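R.MvaI (Kocuria varians, PDB 2OAA) probably cleaves double-stranded DNA at a short specific sequence as a metal-dependent restriction endonuclease of the MvaI/BcnI family in the PDDEXK clan. Local coordinates at residues E58-E63 and D160-Y165; N188-L193 and G243-I248; D210-A215 and G229-I234. All blocks are in the same frame, centred on the assembly; numbering follows the deposited sequence.

Contact 1: residues E58-E63 and D160-Y165. With CA (calcium ion), chain I; nucleotides of chain A.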
loop_
_atom_site.group_PDB
_atom_site.type_symbol
_atom_site.label_atom_id
_atom_site.label_comp_id
_atom_site.label_asym_id
_atom_site.label_seq_id
_atom_site.Cartn_x
_atom_site.Cartn_y
_atom_site.Cartn_z
ATOM N N GLU E 58 -9.366 -3.655 9.937
ATOM C CA GLU E 58 -8.023 -3.325 9.507
ATOM C C GLU E 58 -7.623 -1.982 10.118
ATOM O O GLU E 58 -8.424 -1.058 10.162
ATOM C CB GLU E 58 -8.007 -3.230 7.973
ATOM C CG GLU E 58 -6.743 -2.662 7.375
ATOM C CD GLU E 58 -5.546 -3.578 7.492
ATOM O OE1 GLU E 58 -5.727 -4.788 7.789
ATOM O OE2 GLU E 58 -4.413 -3.080 7.260
ATOM N N ILE E 59 -6.383 -1.883 10.578
ATOM C CA ILE E 59 -5.860 -0.642 11.136
ATOM C C ILE E 59 -4.723 -0.144 10.248
ATOM O O ILE E 59 -3.887 -0.921 9.801
ATOM C CB ILE E 59 -5.340 -0.868 12.557
ATOM C CG1 ILE E 59 -6.504 -1.224 13.482
ATOM C CG2 ILE E 59 -4.605 0.381 13.038
ATOM C CD1 ILE E 59 -6.074 -1.634 14.874
ATOM N N LYS E 60 -4.700 1.142 9.941
ATOM C CA LYS E 60 -3.575 1.717 9.192
ATOM C C LYS E 60 -3.198 3.025 9.836
ATOM O O LYS E 60 -4.078 3.823 10.157
ATOM C CB LYS E 60 -3.963 1.972 7.732
ATOM C CG LYS E 60 -4.453 0.729 6.991
ATOM C CD LYS E 60 -4.613 0.959 5.514
ATOM C CE LYS E 60 -5.065 -0.334 4.851
ATOM N NZ LYS E 60 -4.044 -1.439 4.876
ATOM N N THR E 61 -1.903 3.258 10.021
ATOM C CA THR E 61 -1.429 4.561 10.473
ATOM C C THR E 61 -0.946 5.400 9.289
ATOM O O THR E 61 -0.498 4.867 8.261
ATOM C CB THR E 61 -0.308 4.430 11.517
ATOM O OG1 THR E 61 0.852 3.849 10.912
ATOM C CG2 THR E 61 -0.751 3.562 12.673
ATOM N N HIS E 62 -1.036 6.716 9.427
ATOM C CA HIS E 62 -0.686 7.599 8.333
ATOM C C HIS E 62 -0.242 8.955 8.870
ATOM O O HIS E 62 -0.998 9.639 9.558
ATOM C CB HIS E 62 -1.891 7.751 7.396
ATOM C CG HIS E 62 -1.616 8.606 6.208
ATOM N ND1 HIS E 62 -1.852 9.965 6.192
ATOM C CD2 HIS E 62 -1.123 8.292 4.986
ATOM C CE1 HIS E 62 -1.516 10.451 5.007
ATOM N NE2 HIS E 62 -1.075 9.454 4.256
ATOM N N GLU E 63 0.990 9.339 8.551
ATOM C CA GLU E 63 1.502 10.636 8.992
ATOM C C GLU E 63 0.939 11.715 8.078
ATOM O O GLU E 63 1.308 11.818 6.912
ATOM C CB GLU E 63 3.024 10.657 8.981
ATOM C CG GLU E 63 3.591 11.966 9.511
ATOM C CD GLU E 63 5.098 11.992 9.583
ATOM O OE1 GLU E 63 5.747 10.938 9.402
ATOM O OE2 GLU E 63 5.632 13.096 9.809
ATOM N N ASP E 160 -12.258 -8.508 0.557
ATOM C CA ASP E 160 -13.159 -9.239 1.459
ATOM C C ASP E 160 -12.422 -9.770 2.691
ATOM O O ASP E 160 -12.971 -9.731 3.797
ATOM C CB ASP E 160 -13.819 -10.419 0.747
ATOM C CG ASP E 160 -14.836 -10.004 -0.306
ATOM O OD1 ASP E 160 -15.261 -8.828 -0.332
ATOM O OD2 ASP E 160 -15.234 -10.896 -1.096
ATOM N N LYS E 161 -11.197 -10.264 2.504
ATOM C CA LYS E 161 -10.420 -10.857 3.604
ATOM C C LYS E 161 -9.998 -9.789 4.616
ATOM O O LYS E 161 -10.011 -10.019 5.831
ATOM C CB LYS E 161 -9.122 -11.510 3.098
ATOM C CG LYS E 161 -9.236 -12.740 2.219
ATOM C CD LYS E 161 -7.843 -13.152 1.741
ATOM C CE LYS E 161 -7.888 -14.255 0.691
ATOM N NZ LYS E 161 -6.569 -14.408 0.010
ATOM N N LYS E 162 -9.607 -8.625 4.108
ATOM C CA LYS E 162 -8.771 -7.689 4.870
ATOM C C LYS E 162 -9.436 -6.337 5.136
ATOM O O LYS E 162 -9.207 -5.725 6.191
ATOM C CB LYS E 162 -7.436 -7.474 4.114
ATOM C CG LYS E 162 -6.368 -6.674 4.846
ATOM C CD LYS E 162 -5.288 -6.236 3.840
ATOM C CE LYS E 162 -4.211 -5.365 4.456
ATOM N NZ LYS E 162 -3.116 -6.176 5.033
ATOM N N LEU E 163 -10.255 -5.864 4.190
ATOM C CA LEU E 163 -10.536 -4.413 4.112
ATOM C C LEU E 163 -12.040 -4.006 4.194
ATOM O O LEU E 163 -12.410 -2.957 3.665
ATOM C CB LEU E 163 -9.897 -3.796 2.859
ATOM C CG LEU E 163 -8.369 -3.861 2.794
ATOM C CD1 LEU E 163 -7.943 -3.261 1.466
ATOM C CD2 LEU E 163 -7.696 -3.127 3.937
ATOM N N LYS E 164 -12.849 -4.784 4.899
ATOM C CA LYS E 164 -14.264 -4.424 5.103
ATOM C C LYS E 164 -14.379 -3.141 5.933
ATOM O O LYS E 164 -15.189 -2.261 5.632
ATOM C CB LYS E 164 -14.990 -5.580 5.787
ATOM C CG LYS E 164 -16.478 -5.381 6.073
ATOM C CD LYS E 164 -17.119 -6.705 6.560
ATOM C CE LYS E 164 -16.271 -7.423 7.634
ATOM N NZ LYS E 164 -16.617 -8.864 7.888
ATOM N N TYR E 165 -13.544 -3.028 6.968
ATOM C CA TYR E 165 -13.559 -1.864 7.831
ATOM C C TYR E 165 -12.133 -1.372 7.975
ATOM O O TYR E 165 -11.301 -2.072 8.551
ATOM C CB TYR E 165 -14.114 -2.201 9.231
ATOM C CG TYR E 165 -15.405 -2.990 9.255
ATOM C CD1 TYR E 165 -16.618 -2.408 8.879
ATOM C CD2 TYR E 165 -15.411 -4.305 9.695
ATOM C CE1 TYR E 165 -17.802 -3.138 8.923
ATOM C CE2 TYR E 165 -16.590 -5.038 9.739
ATOM C CZ TYR E 165 -17.771 -4.453 9.355
ATOM O OH TYR E 165 -18.921 -5.204 9.401
HETATM CA CA CA I . -2.846 -2.820 9.102
ATOM P P DG A 8 0.891 0.698 8.854
ATOM O OP1 DG A 8 0.219 1.341 10.006
ATOM O OP2 DG A 8 0.120 0.394 7.622
ATOM O "O5'" DG A 8 2.158 1.567 8.464
ATOM C "C5'" DG A 8 2.080 2.587 7.488
ATOM C "C4'" DG A 8 3.473 2.948 7.045
ATOM O "O4'" DG A 8 4.054 1.925 6.210
ATOM C "C3'" DG A 8 3.574 4.196 6.197
ATOM O "O3'" DG A 8 3.362 5.330 7.045
ATOM C "C2'" DG A 8 4.997 4.054 5.694
ATOM C "C1'" DG A 8 5.068 2.541 5.412
ATOM N N9 DG A 8 4.806 2.234 4.012
ATOM C C8 DG A 8 3.704 1.623 3.454
ATOM N N7 DG A 8 3.767 1.548 2.151
ATOM C C5 DG A 8 4.988 2.135 1.835
ATOM C C6 DG A 8 5.616 2.355 0.574
ATOM O O6 DG A 8 5.202 2.075 -0.556
ATOM N N1 DG A 8 6.855 2.974 0.722
ATOM C C2 DG A 8 7.417 3.341 1.918
ATOM N N2 DG A 8 8.624 3.922 1.856
ATOM N N3 DG A 8 6.841 3.151 3.092
ATOM C C4 DG A 8 5.641 2.548 2.975
ATOM P P DC A 6 -0.825 -8.076 2.814
ATOM O OP1 DC A 6 -2.251 -8.038 3.228
ATOM O OP2 DC A 6 -0.356 -7.210 1.702
ATOM O "O5'" DC A 6 0.084 -7.779 4.081
ATOM C "C5'" DC A 6 -0.093 -8.517 5.289
ATOM C "C4'" DC A 6 0.953 -8.110 6.299
ATOM O "O4'" DC A 6 2.280 -8.453 5.846
ATOM C "C3'" DC A 6 1.042 -6.613 6.542
ATOM O "O3'" DC A 6 -0.028 -6.166 7.371
ATOM C "C2'" DC A 6 2.390 -6.512 7.220
ATOM C "C1'" DC A 6 3.205 -7.503 6.384
ATOM N N1 DC A 6 3.921 -6.869 5.263
ATOM C C2 DC A 6 5.040 -6.092 5.554
ATOM O O2 DC A 6 5.355 -5.928 6.742
ATOM N N3 DC A 6 5.743 -5.533 4.542
ATOM C C4 DC A 6 5.357 -5.723 3.278
ATOM N N4 DC A 6 6.099 -5.177 2.311
ATOM C C5 DC A 6 4.197 -6.489 2.952
ATOM C C6 DC A 6 3.515 -7.041 3.967
ATOM P P DT A 7 -0.564 -4.659 7.223
ATOM O OP1 DT A 7 -1.581 -4.517 8.297
ATOM O OP2 DT A 7 -0.946 -4.419 5.811
ATOM O "O5'" DT A 7 0.698 -3.758 7.581
ATOM C "C5'" DT A 7 1.188 -3.713 8.919
ATOM C "C4'" DT A 7 2.445 -2.877 8.995
ATOM O "O4'" DT A 7 3.502 -3.431 8.183
ATOM C "C3'" DT A 7 2.321 -1.459 8.477
ATOM O "O3'" DT A 7 1.575 -0.650 9.387
ATOM C "C2'" DT A 7 3.782 -1.076 8.378
ATOM C "C1'" DT A 7 4.365 -2.362 7.775
ATOM N N1 DT A 7 4.397 -2.324 6.299
ATOM C C2 DT A 7 5.474 -1.700 5.718
ATOM O O2 DT A 7 6.389 -1.225 6.365
ATOM N N3 DT A 7 5.437 -1.645 4.347
ATOM C C4 DT A 7 4.452 -2.139 3.518
ATOM O O4 DT A 7 4.551 -1.996 2.302
ATOM C C5 DT A 7 3.352 -2.798 4.194
ATOM C C7 DT A 7 2.233 -3.363 3.377
ATOM C C6 DT A 7 3.384 -2.867 5.534
HETATM O O HOH W 1 -3.885 -6.600 7.838
HETATM O O HOH W 2 -1.650 -1.546 7.527
HETATM O O HOH W 3 -1.442 -2.520 10.974
#

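Contact 2: residues N188-L193 and G243-I248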
loop_
_atom_site.group_PDB
_atom_site.type_symbol
_atom_site.label_atom_id
_atom_site.label_comp_id
_atom_site.label_asym_id
_atom_site.label_seq_id
_atom_site.Cartn_x
_atom_site.Cartn_y
_atom_site.Cartn_z
ATOM N N ASN E 188 -10.380 7.750 11.588
ATOM C CA ASN E 188 -11.568 7.658 10.747
ATOM C C ASN E 188 -11.786 6.208 10.362
ATOM O O ASN E 188 -10.836 5.436 10.301
ATOM C CB ASN E 188 -11.375 8.462 9.463
ATOM C CG ASN E 188 -11.456 9.979 9.672
ATOM O OD1 ASN E 188 -12.282 10.483 10.429
ATOM N ND2 ASN E 188 -10.642 10.712 8.925
ATOM N N LEU E 189 -13.033 5.843 10.099
ATOM C CA LEU E 189 -13.358 4.523 9.588
ATOM C C LEU E 189 -13.802 4.653 8.139
ATOM O O LEU E 189 -14.762 5.379 7.843
ATOM C CB LEU E 189 -14.458 3.866 10.434
ATOM C CG LEU E 189 -14.646 2.354 10.225
ATOM C CD1 LEU E 189 -13.491 1.544 10.831
ATOM C CD2 LEU E 189 -15.967 1.914 10.838
ATOM N N PHE E 190 -13.068 3.964 7.262
ATOM C CA PHE E 190 -13.287 3.975 5.806
ATOM C C PHE E 190 -13.913 2.636 5.424
ATOM O O PHE E 190 -13.309 1.582 5.617
ATOM C CB PHE E 190 -11.919 4.224 5.137
ATOM C CG PHE E 190 -11.916 4.225 3.626
ATOM C CD1 PHE E 190 -12.938 4.816 2.882
ATOM C CD2 PHE E 190 -10.830 3.673 2.954
ATOM C CE1 PHE E 190 -12.895 4.822 1.483
ATOM C CE2 PHE E 190 -10.771 3.678 1.550
ATOM C CZ PHE E 190 -11.812 4.249 0.820
ATOM N N THR E 191 -15.139 2.688 4.901
ATOM C CA THR E 191 -15.914 1.494 4.572
ATOM C C THR E 191 -16.399 1.577 3.134
ATOM O O THR E 191 -16.272 2.626 2.493
ATOM C CB THR E 191 -17.137 1.348 5.512
ATOM O OG1 THR E 191 -17.957 2.518 5.424
ATOM C CG2 THR E 191 -16.692 1.150 6.953
ATOM N N ASP E 192 -16.957 0.475 2.642
ATOM C CA ASP E 192 -17.599 0.417 1.320
ATOM C C ASP E 192 -16.637 0.512 0.132
ATOM O O ASP E 192 -17.058 0.813 -0.982
ATOM C CB ASP E 192 -18.728 1.470 1.201
ATOM C CG ASP E 192 -19.969 1.119 2.017
ATOM O OD1 ASP E 192 -20.145 -0.057 2.405
ATOM O OD2 ASP E 192 -20.794 2.035 2.243
ATOM N N LEU E 193 -15.350 0.249 0.358
ATOM C CA LEU E 193 -14.418 0.068 -0.757
ATOM C C LEU E 193 -14.750 -1.272 -1.404
ATOM O O LEU E 193 -14.814 -2.290 -0.718
ATOM C CB LEU E 193 -12.953 0.111 -0.286
ATOM C CG LEU E 193 -11.850 -0.063 -1.343
ATOM C CD1 LEU E 193 -11.736 1.148 -2.253
ATOM C CD2 LEU E 193 -10.539 -0.320 -0.625
ATOM N N GLY E 243 -15.550 5.315 -1.102
ATOM C CA GLY E 243 -16.188 4.674 0.038
ATOM C C GLY E 243 -16.802 5.728 0.943
ATOM O O GLY E 243 -16.935 6.896 0.557
ATOM N N GLU E 244 -17.180 5.316 2.146
ATOM C CA GLU E 244 -17.688 6.233 3.147
ATOM C C GLU E 244 -16.655 6.404 4.251
ATOM O O GLU E 244 -15.889 5.473 4.545
ATOM C CB GLU E 244 -19.005 5.715 3.727
ATOM C CG GLU E 244 -20.073 5.444 2.671
ATOM C CD GLU E 244 -20.408 6.673 1.821
ATOM O OE1 GLU E 244 -20.477 7.804 2.363
ATOM O OE2 GLU E 244 -20.595 6.504 0.597
ATOM N N VAL E 245 -16.623 7.594 4.844
ATOM C CA VAL E 245 -15.677 7.902 5.923
ATOM C C VAL E 245 -16.387 8.569 7.089
ATOM O O VAL E 245 -17.119 9.546 6.909
ATOM C CB VAL E 245 -14.527 8.823 5.454
ATOM C CG1 VAL E 245 -13.532 9.098 6.592
ATOM C CG2 VAL E 245 -13.778 8.219 4.260
ATOM N N LYS E 246 -16.174 8.046 8.285
ATOM C CA LYS E 246 -16.700 8.726 9.462
ATOM C C LYS E 246 -15.667 8.771 10.579
ATOM O O LYS E 246 -14.822 7.881 10.700
ATOM C CB LYS E 246 -18.009 8.097 9.922
ATOM C CG LYS E 246 -17.882 6.738 10.561
ATOM C CD LYS E 246 -19.262 6.231 10.946
ATOM C CE LYS E 246 -19.170 5.014 11.832
ATOM N NZ LYS E 246 -18.464 3.880 11.177
ATOM N N VAL E 247 -15.719 9.829 11.382
ATOM C CA VAL E 247 -14.806 9.989 12.510
ATOM C C VAL E 247 -15.201 9.012 13.600
ATOM O O VAL E 247 -16.381 8.930 13.957
ATOM C CB VAL E 247 -14.845 11.438 13.083
ATOM C CG1 VAL E 247 -13.895 11.592 14.282
ATOM C CG2 VAL E 247 -14.523 12.465 11.991
ATOM N N ILE E 248 -14.226 8.268 14.118
ATOM C CA ILE E 248 -14.501 7.328 15.211
ATOM C C ILE E 248 -13.765 7.631 16.505
ATOM O O ILE E 248 -14.208 7.203 17.565
ATOM C CB ILE E 248 -14.280 5.842 14.818
ATOM C CG1 ILE E 248 -12.863 5.603 14.273
ATOM C CG2 ILE E 248 -15.384 5.386 13.851
ATOM C CD1 ILE E 248 -12.454 4.138 14.277
#

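Contact 3: residues D210-A215 and G229-I234. With nucleotides of chain A; nucleotides of chain B.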
loop_
_atom_site.group_PDB
_atom_site.type_symbol
_atom_site.label_atom_id
_atom_site.label_comp_id
_atom_site.label_asym_id
_atom_site.label_seq_id
_atom_site.Cartn_x
_atom_site.Cartn_y
_atom_site.Cartn_z
ATOM N N ASP E 210 1.378 0.095 -7.382
ATOM C CA ASP E 210 2.746 0.468 -7.097
ATOM C C ASP E 210 3.645 -0.755 -7.140
ATOM O O ASP E 210 3.535 -1.651 -6.288
ATOM C CB ASP E 210 2.797 1.136 -5.731
ATOM C CG ASP E 210 3.942 2.113 -5.594
ATOM O OD1 ASP E 210 4.529 2.521 -6.621
ATOM O OD2 ASP E 210 4.252 2.477 -4.438
ATOM N N ILE E 211 4.512 -0.822 -8.152
ATOM C CA ILE E 211 5.509 -1.889 -8.244
ATOM C C ILE E 211 6.674 -1.475 -7.361
ATOM O O ILE E 211 7.188 -0.369 -7.485
ATOM C CB ILE E 211 5.942 -2.118 -9.708
ATOM C CG1 ILE E 211 4.711 -2.391 -10.585
ATOM C CG2 ILE E 211 6.970 -3.250 -9.788
ATOM C CD1 ILE E 211 4.996 -2.284 -12.076
ATOM N N ARG E 212 7.042 -2.337 -6.417
ATOM C CA ARG E 212 7.979 -1.940 -5.368
ATOM C C ARG E 212 9.095 -2.959 -5.166
ATOM O O ARG E 212 9.218 -3.593 -4.103
ATOM C CB ARG E 212 7.225 -1.680 -4.067
ATOM C CG ARG E 212 6.029 -0.752 -4.244
ATOM C CD ARG E 212 5.275 -0.468 -2.936
ATOM N NE ARG E 212 4.882 -1.680 -2.223
ATOM C CZ ARG E 212 4.407 -1.681 -0.977
ATOM N NH1 ARG E 212 4.083 -2.820 -0.396
ATOM N NH2 ARG E 212 4.258 -0.542 -0.303
ATOM N N ILE E 213 9.919 -3.108 -6.196
ATOM C CA ILE E 213 10.985 -4.087 -6.162
ATOM C C ILE E 213 12.329 -3.406 -5.906
ATOM O O ILE E 213 12.877 -2.706 -6.763
ATOM C CB ILE E 213 11.002 -4.927 -7.446
ATOM C CG1 ILE E 213 9.612 -5.536 -7.719
ATOM C CG2 ILE E 213 12.110 -5.999 -7.359
ATOM C CD1 ILE E 213 9.459 -6.157 -9.108
ATOM N N GLY E 214 12.828 -3.609 -4.697
ATOM C CA GLY E 214 14.049 -2.983 -4.252
ATOM C C GLY E 214 15.075 -4.009 -3.820
ATOM O O GLY E 214 15.207 -5.079 -4.417
ATOM N N ALA E 215 15.784 -3.673 -2.744
ATOM C CA ALA E 215 16.805 -4.543 -2.166
ATOM C C ALA E 215 16.827 -4.328 -0.664
ATOM O O ALA E 215 16.382 -3.287 -0.189
ATOM C CB ALA E 215 18.171 -4.235 -2.745
ATOM N N GLY E 229 6.233 -6.144 -2.437
ATOM C CA GLY E 229 4.885 -6.536 -2.838
ATOM C C GLY E 229 4.234 -5.429 -3.631
ATOM O O GLY E 229 4.332 -4.259 -3.276
ATOM N N THR E 230 3.559 -5.796 -4.717
ATOM C CA THR E 230 2.870 -4.796 -5.525
ATOM C C THR E 230 1.665 -4.306 -4.743
ATOM O O THR E 230 0.838 -5.104 -4.301
ATOM C CB THR E 230 2.450 -5.363 -6.875
ATOM O OG1 THR E 230 3.639 -5.788 -7.552
ATOM C CG2 THR E 230 1.778 -4.272 -7.716
ATOM N N ALA E 231 1.602 -2.990 -4.545
ATOM C CA ALA E 231 0.624 -2.398 -3.626
ATOM C C ALA E 231 -0.429 -1.600 -4.356
ATOM O O ALA E 231 -0.145 -0.931 -5.348
ATOM C CB ALA E 231 1.318 -1.512 -2.609
ATOM N N PHE E 232 -1.644 -1.654 -3.823
ATOM C CA PHE E 232 -2.762 -0.850 -4.283
ATOM C C PHE E 232 -2.900 0.285 -3.276
ATOM O O PHE E 232 -3.113 0.035 -2.085
ATOM C CB PHE E 232 -3.988 -1.755 -4.415
ATOM C CG PHE E 232 -3.813 -2.776 -5.501
ATOM C CD1 PHE E 232 -4.300 -2.533 -6.782
ATOM C CD2 PHE E 232 -3.043 -3.920 -5.273
ATOM C CE1 PHE E 232 -4.073 -3.446 -7.810
ATOM C CE2 PHE E 232 -2.810 -4.836 -6.297
ATOM C CZ PHE E 232 -3.323 -4.598 -7.563
ATOM N N ARG E 233 -2.680 1.518 -3.742
ATOM C CA ARG E 233 -2.446 2.654 -2.844
ATOM C C ARG E 233 -3.348 3.813 -3.203
ATOM O O ARG E 233 -3.430 4.195 -4.372
ATOM C CB ARG E 233 -0.975 3.108 -2.933
ATOM C CG ARG E 233 0.046 1.987 -2.714
ATOM C CD ARG E 233 1.451 2.525 -2.682
ATOM N NE ARG E 233 1.731 3.240 -1.444
ATOM C CZ ARG E 233 2.759 4.069 -1.262
ATOM N NH1 ARG E 233 3.604 4.331 -2.251
ATOM N NH2 ARG E 233 2.920 4.654 -0.077
ATOM N N ILE E 234 -4.013 4.381 -2.199
ATOM C CA ILE E 234 -5.010 5.427 -2.451
ATOM C C ILE E 234 -4.560 6.804 -1.973
ATOM O O ILE E 234 -3.925 6.942 -0.927
ATOM C CB ILE E 234 -6.394 5.041 -1.844
ATOM C CG1 ILE E 234 -7.493 6.043 -2.255
ATOM C CG2 ILE E 234 -6.313 4.894 -0.316
ATOM C CD1 ILE E 234 -8.906 5.507 -2.067
ATOM P P DG A 8 0.891 0.698 8.854
ATOM O OP1 DG A 8 0.219 1.341 10.006
ATOM O OP2 DG A 8 0.120 0.394 7.622
ATOM O "O5'" DG A 8 2.158 1.567 8.464
ATOM C "C5'" DG A 8 2.080 2.587 7.488
ATOM C "C4'" DG A 8 3.473 2.948 7.045
ATOM O "O4'" DG A 8 4.054 1.925 6.210
ATOM C "C3'" DG A 8 3.574 4.196 6.197
ATOM O "O3'" DG A 8 3.362 5.330 7.045
ATOM C "C2'" DG A 8 4.997 4.054 5.694
ATOM C "C1'" DG A 8 5.068 2.541 5.412
ATOM N N9 DG A 8 4.806 2.234 4.012
ATOM C C8 DG A 8 3.704 1.623 3.454
ATOM N N7 DG A 8 3.767 1.548 2.151
ATOM C C5 DG A 8 4.988 2.135 1.835
ATOM C C6 DG A 8 5.616 2.355 0.574
ATOM O O6 DG A 8 5.202 2.075 -0.556
ATOM N N1 DG A 8 6.855 2.974 0.722
ATOM C C2 DG A 8 7.417 3.341 1.918
ATOM N N2 DG A 8 8.624 3.922 1.856
ATOM N N3 DG A 8 6.841 3.151 3.092
ATOM C C4 DG A 8 5.641 2.548 2.975
ATOM P P DG A 9 3.242 6.800 6.410
ATOM O OP1 DG A 9 3.141 7.741 7.552
ATOM O OP2 DG A 9 2.202 6.814 5.355
ATOM O "O5'" DG A 9 4.646 6.951 5.692
ATOM C "C5'" DG A 9 5.181 8.210 5.353
ATOM C "C4'" DG A 9 6.684 8.104 5.341
ATOM O "O4'" DG A 9 7.049 7.007 4.467
ATOM C "C3'" DG A 9 7.416 9.329 4.815
ATOM O "O3'" DG A 9 8.670 9.450 5.471
ATOM C "C2'" DG A 9 7.605 9.016 3.344
ATOM C "C1'" DG A 9 7.687 7.492 3.292
ATOM N N9 DG A 9 6.964 6.986 2.129
ATOM C C8 DG A 9 5.690 6.473 2.077
ATOM N N7 DG A 9 5.284 6.239 0.857
ATOM C C5 DG A 9 6.367 6.593 0.063
ATOM C C6 DG A 9 6.514 6.600 -1.352
ATOM O O6 DG A 9 5.680 6.310 -2.219
ATOM N N1 DG A 9 7.788 7.019 -1.730
ATOM C C2 DG A 9 8.783 7.399 -0.863
ATOM N N2 DG A 9 9.952 7.753 -1.414
ATOM N N3 DG A 9 8.647 7.425 0.448
ATOM C C4 DG A 9 7.423 7.015 0.838
ATOM P P DC B 5 14.752 3.955 -7.217
ATOM O OP1 DC B 5 16.236 3.886 -7.218
ATOM O OP2 DC B 5 13.972 3.009 -8.043
ATOM O "O5'" DC B 5 14.256 3.838 -5.704
ATOM C "C5'" DC B 5 14.682 4.793 -4.732
ATOM C "C4'" DC B 5 13.894 4.647 -3.450
ATOM O "O4'" DC B 5 12.478 4.780 -3.665
ATOM C "C3'" DC B 5 14.043 3.342 -2.669
ATOM O "O3'" DC B 5 15.152 3.468 -1.771
ATOM C "C2'" DC B 5 12.735 3.257 -1.891
ATOM C "C1'" DC B 5 11.895 4.419 -2.429
ATOM N N1 DC B 5 10.484 4.082 -2.652
ATOM C C2 DC B 5 9.659 3.952 -1.535
ATOM O O2 DC B 5 10.138 4.167 -0.415
ATOM N N3 DC B 5 8.366 3.601 -1.703
ATOM C C4 DC B 5 7.888 3.391 -2.930
ATOM N N4 DC B 5 6.610 3.024 -3.048
ATOM C C5 DC B 5 8.700 3.540 -4.092
ATOM C C6 DC B 5 9.983 3.883 -3.908
HETATM O O HOH W 4 6.205 -5.067 -6.446
#

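Contact 1: residues E58-E63 and D160-Y165
E58 and K162 cross at a slant, the glutamate carboxylate passing beside the lysine chain so that E58 OE1 lies 3.6 Å from K162 CG. The start of the E58 side chain is packed by the turn after the helix: CB sits 3.3 Å from K162 O, and CG runs alongside L163 CD2; the K60 chain crosses L163 at about a right angle, its CE near the same methyl. With CG anti to the backbone N (chi1 170°) and a bend at chi2 (70°), the carboxylate of E58 reaches the calcium ion through OE2 at 2.4 Å. K60 NZ forms a salt bridge to that same OE2 from above the carboxylate plane at 2.9 Å, and also bonds to T71 O and L72 O. E58 OE1 instead receives a water held by K162 NZ. K162 NZ also binds two phosphates of chain A, DC6 OP1 at 2.7 Å and DT7 OP2 at 2.9 Å. E58 N bonds to Y165 O at 2.9 Å, where strand 165-176 joins strand 57-63 in parallel. I59 O, D53 and DT7 OP1 of chain A also bind the calcium. E58-I59-K60 thus fits the E-X-K part of the PDDEXK motif, and calcium on OP1 with K162 on OP2 would probably draw charge from the DT7 phosphate.

Contact 2: residues N188-L193 and G243-I248
N188-T191 and E244-V247 run antiparallel, 162° apart in direction, with L189-K246 and T191-E244 as hydrogen-bonded pairs and N188-V247 and F190-V245 as non-hydrogen-bonded pairs. L189 N gives the shortest of the four backbone bonds, 2.8 Å to K246 O. On the face that carries N188, F190, V245 and V247, the V245 methyls split between two neighbours: CG1 lies 3.6 Å from N188 CB, while CG2 meets F190 CD1 obliquely at 3.8 Å. The N188 amide turns its OD1 to the paired residue across the strands, 3.4 Å from V247 CG2. F190 has CG anti to the backbone N (chi1 178°), which brings the ring edge to E244 O and sets CE1 3.6 Å from G243 CA, where glycine has no side chain in the way. On the other face K246 lies alongside L189, pointing the same way, and its bent end brings NZ close to L189 CD2; both side chains also touch M4. I248, just past the strand, adds its CG2 3.9 Å from L189 CB, and packs on L11 and K12 of helix 8-19. Strand 179-191 pairs with 165-176 as well, so the chain's last strand, 244-247, extends the mixed sheet of the PDDEXK-type fold as an antiparallel addition.

Contact 3: residues D210-A215 and G229-I234
R212 reaches across to G229 and A231 with nearly its whole length. Its CB and CG pass at the margin of G229 O, with CG also near N4 of DC5 of chain B. CD comes 3.5 Å from O6 of DG8 of chain A, and the chain bends there (chi3 -53°), which turns the guanidinium over A231. NE then bonds to G229 O at 2.8 Å, nearly straight on to the carbonyl and close to the guanidinium plane; NH1 adds a weak bond to the same oxygen and is also weakly bonded to H228 O and a thymine O4. CZ has A231 CB over one face at 3.5 Å, so the methyl supports the flat group while the carbonyl fixes its rotation. At the tip, NH2 gives a hydrogen bond of 2.8 Å to O6 of DG8 of chain A. A leucine in its place, lacking the guanidinium, would probably leave G229 O and that guanine O6 without their donor and the A231 methyl without the flat group packed against it. R212 belongs to the antiparallel beta hairpin of strands 207-215 and 225-234, joined here by paired backbone bonds between D210 and A231, which presents these side chains to the major-groove edges of the bases. R233, two residues on from A231, forms a salt bridge through NH1 with D210 OD2 at 2.9 Å, approaching on the anti side and out of the carboxylate plane, although the two flat groups are only 14° apart. NH1 and NH2 of R233 together grip DG9 of chain A, at 2.9 Å to O6 and 3.0 Å to N7, while O6 of DG8 of chain A stands over the guanidinium face. D210 OD2 also accepts a weak bond from N4 of DC5 of chain B, and its OD1 is held by T105.

Contacts 1 and 3 are buried among protein and DNA, whereas contact 2 is only partly buried and its nearest atom is about 12 Å from the nucleic acid. Contacts 1 and 2 both reach the same mixed sheet, contact 1 also taking in the end of helix 152-162, and they touch where Y165 packs on L189 and T191; contact 3 lies in the separate antiparallel sheet, and meets contact 2 where I234 packs on F190. Their chemistry follows their place. Contact 1 gathers a metal, carboxylate, lysines and phosphates on the DNA backbone; contact 3, its centre about 17 Å from that of contact 1, sets arginines and an aspartate against base edges; contact 2 relies on a regular backbone ladder and mostly apolar packing.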